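Local atomic coordinates of beta-1,4-galactanase (Thielavia heterothallica, PDB entry 1HJS), a protein that hydrolyses the beta-1,4-galactosidic linkages of type I arabinogalactans as a fungal endo-acting member of glycoside hydrolase family 53. Residues A96-D101 against Y110-D115. Numbering follows the deposited sequence.
Sequences AGWPSD and YNYTLD. With NAG (2-acetamido-2-deoxy-beta-D-glucopyranose), chain E; SO4 (sulfate ion), chain F.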
# COMPACT_ATOMS: atom_id res chain seq x y z
N ALA A 96 -4.49 10.82 18.16
CA ALA A 96 -4.90 11.46 19.40
C ALA A 96 -3.71 11.54 20.36
O ALA A 96 -2.93 10.60 20.46
CB ALA A 96 -6.04 10.68 20.04
N GLY A 97 -3.58 12.67 21.04
CA GLY A 97 -2.49 12.82 21.99
C GLY A 97 -1.19 13.37 21.42
O GLY A 97 -0.30 13.76 22.17
N TRP A 98 -1.07 13.41 20.10
CA TRP A 98 0.15 13.93 19.48
C TRP A 98 0.14 15.45 19.42
O TRP A 98 -0.90 16.06 19.18
CB TRP A 98 0.31 13.35 18.07
CG TRP A 98 0.74 11.91 18.04
CD1 TRP A 98 0.47 10.95 18.98
CD2 TRP A 98 1.48 11.25 17.01
NE1 TRP A 98 1.01 9.74 18.60
CE2 TRP A 98 1.63 9.90 17.39
CE3 TRP A 98 2.04 11.68 15.79
CZ2 TRP A 98 2.31 8.96 16.60
CZ3 TRP A 98 2.72 10.75 15.01
CH2 TRP A 98 2.85 9.41 15.41
N PRO A 99 1.30 16.08 19.64
CA PRO A 99 1.44 17.55 19.62
C PRO A 99 1.36 18.12 18.21
O PRO A 99 1.70 17.45 17.24
CB PRO A 99 2.81 17.77 20.25
CG PRO A 99 3.59 16.58 19.75
CD PRO A 99 2.59 15.44 19.95
N SER A 100 0.90 19.37 18.10
CA SER A 100 0.75 20.03 16.81
C SER A 100 1.96 20.82 16.33
O SER A 100 2.17 20.95 15.12
CB SER A 100 -0.46 20.97 16.83
OG SER A 100 -1.67 20.25 16.96
N ASP A 101 2.75 21.37 17.25
CA ASP A 101 3.90 22.16 16.83
C ASP A 101 4.93 21.27 16.15
O ASP A 101 5.20 20.17 16.61
CB ASP A 101 4.52 22.89 18.03
CG ASP A 101 5.17 21.94 19.01
OD1 ASP A 101 4.44 21.24 19.74
OD2 ASP A 101 6.42 21.90 19.04
N TYR A 110 9.30 10.56 15.24
CA TYR A 110 10.54 9.79 15.29
C TYR A 110 10.43 8.73 16.38
O TYR A 110 10.71 7.55 16.13
CB TYR A 110 11.72 10.72 15.56
CG TYR A 110 13.02 10.00 15.86
CD1 TYR A 110 13.35 9.68 17.18
CD2 TYR A 110 13.90 9.65 14.85
CE1 TYR A 110 14.55 9.02 17.48
CE2 TYR A 110 15.11 9.00 15.13
CZ TYR A 110 15.42 8.69 16.45
OH TYR A 110 16.60 8.05 16.75
N ASN A 111 10.00 9.13 17.57
CA ASN A 111 9.84 8.22 18.70
C ASN A 111 8.89 7.08 18.36
O ASN A 111 9.18 5.91 18.63
CB ASN A 111 9.30 8.94 19.93
CG ASN A 111 10.29 9.90 20.54
OD1 ASN A 111 11.46 9.93 20.16
ND2 ASN A 111 9.81 10.69 21.49
N TYR A 112 7.74 7.44 17.80
CA TYR A 112 6.72 6.44 17.44
C TYR A 112 7.25 5.43 16.44
O TYR A 112 7.07 4.22 16.61
CB TYR A 112 5.49 7.13 16.85
CG TYR A 112 4.55 6.17 16.15
CD1 TYR A 112 3.64 5.40 16.88
CD2 TYR A 112 4.60 5.99 14.77
CE1 TYR A 112 2.80 4.47 16.24
CE2 TYR A 112 3.77 5.07 14.12
CZ TYR A 112 2.87 4.32 14.86
OH TYR A 112 2.05 3.41 14.21
N THR A 113 7.88 5.93 15.38
CA THR A 113 8.42 5.06 14.34
C THR A 113 9.54 4.18 14.89
O THR A 113 9.59 2.98 14.62
CB THR A 113 8.94 5.89 13.16
OG1 THR A 113 7.89 6.73 12.67
CG2 THR A 113 9.43 4.99 12.03
N LEU A 114 10.44 4.79 15.66
CA LEU A 114 11.55 4.04 16.25
C LEU A 114 11.00 2.94 17.15
O LEU A 114 11.42 1.79 17.08
CB LEU A 114 12.43 4.99 17.07
CG LEU A 114 13.57 4.35 17.89
CD1 LEU A 114 14.51 3.59 16.98
CD2 LEU A 114 14.31 5.45 18.64
N ASP A 115 10.05 3.30 18.01
CA ASP A 115 9.43 2.37 18.94
C ASP A 115 8.76 1.21 18.20
O ASP A 115 8.97 0.05 18.53
CB ASP A 115 8.40 3.09 19.80
CG ASP A 115 7.65 2.16 20.73
OD1 ASP A 115 8.28 1.66 21.69
OD2 ASP A 115 6.45 1.91 20.50
C1 NAG E . 10.69 11.30 22.47
C2 NAG E . 9.89 12.32 23.29
C3 NAG E . 10.78 12.94 24.37
C4 NAG E . 11.48 11.86 25.20
C5 NAG E . 12.20 10.87 24.27
C6 NAG E . 12.81 9.71 25.03
C7 NAG E . 8.07 13.56 22.31
C8 NAG E . 7.63 14.87 21.69
N2 NAG E . 9.38 13.35 22.42
O3 NAG E . 10.00 13.75 25.23
O4 NAG E . 12.42 12.46 26.08
O5 NAG E . 11.27 10.31 23.32
O6 NAG E . 13.82 9.07 24.26
O7 NAG E . 7.23 12.74 22.70
S SO4 F . 1.43 6.88 21.07
O1 SO4 F . 2.47 6.71 19.83
O2 SO4 F . 2.23 7.42 22.15
O3 SO4 F . 0.44 7.66 20.72
O4 SO4 F . 1.07 5.52 21.38
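W98 and Y112 meet as an offset edge-to-face pair: the benzo edge of the indole is directed at the face of the phenol ring, with centroids 5.4 Å apart and planes inclined at 61°. The touching atoms lie near the root of the tyrosine ring, since CZ2 of W98 comes within 3.6 Å of CG of Y112, and CH2 of W98 is 3.7 Å from that same CG. Y112 holds its CG anti to the backbone N (chi1 166°), which turns the root of the ring, CB and CG, toward CZ2 and CH2 of W98. In the eight-stranded parallel (beta/alpha)8 barrel of this family, the pair ties the loop that follows strand 75-80 to helix 102-122, the helix it leads into; L105 and K108 of that helix also touch the indole, and V50 touches both rings. A sulfate, probably from the crystallisation liquor, lies at the pyrrole edge of W98, where NE1 donates to sulfate O3 over 3.0 Å with an N-H...O angle of 156°. K108 and N51 bind the same ion. Replacing W98 by an alanine would probably leave the Y112 face without its aromatic mate and deprive the sulfate of its indole donor. One residue before Y112, N111 carries a glycan, its ND2 bonded covalently to NAG C1 at 1.5 Å.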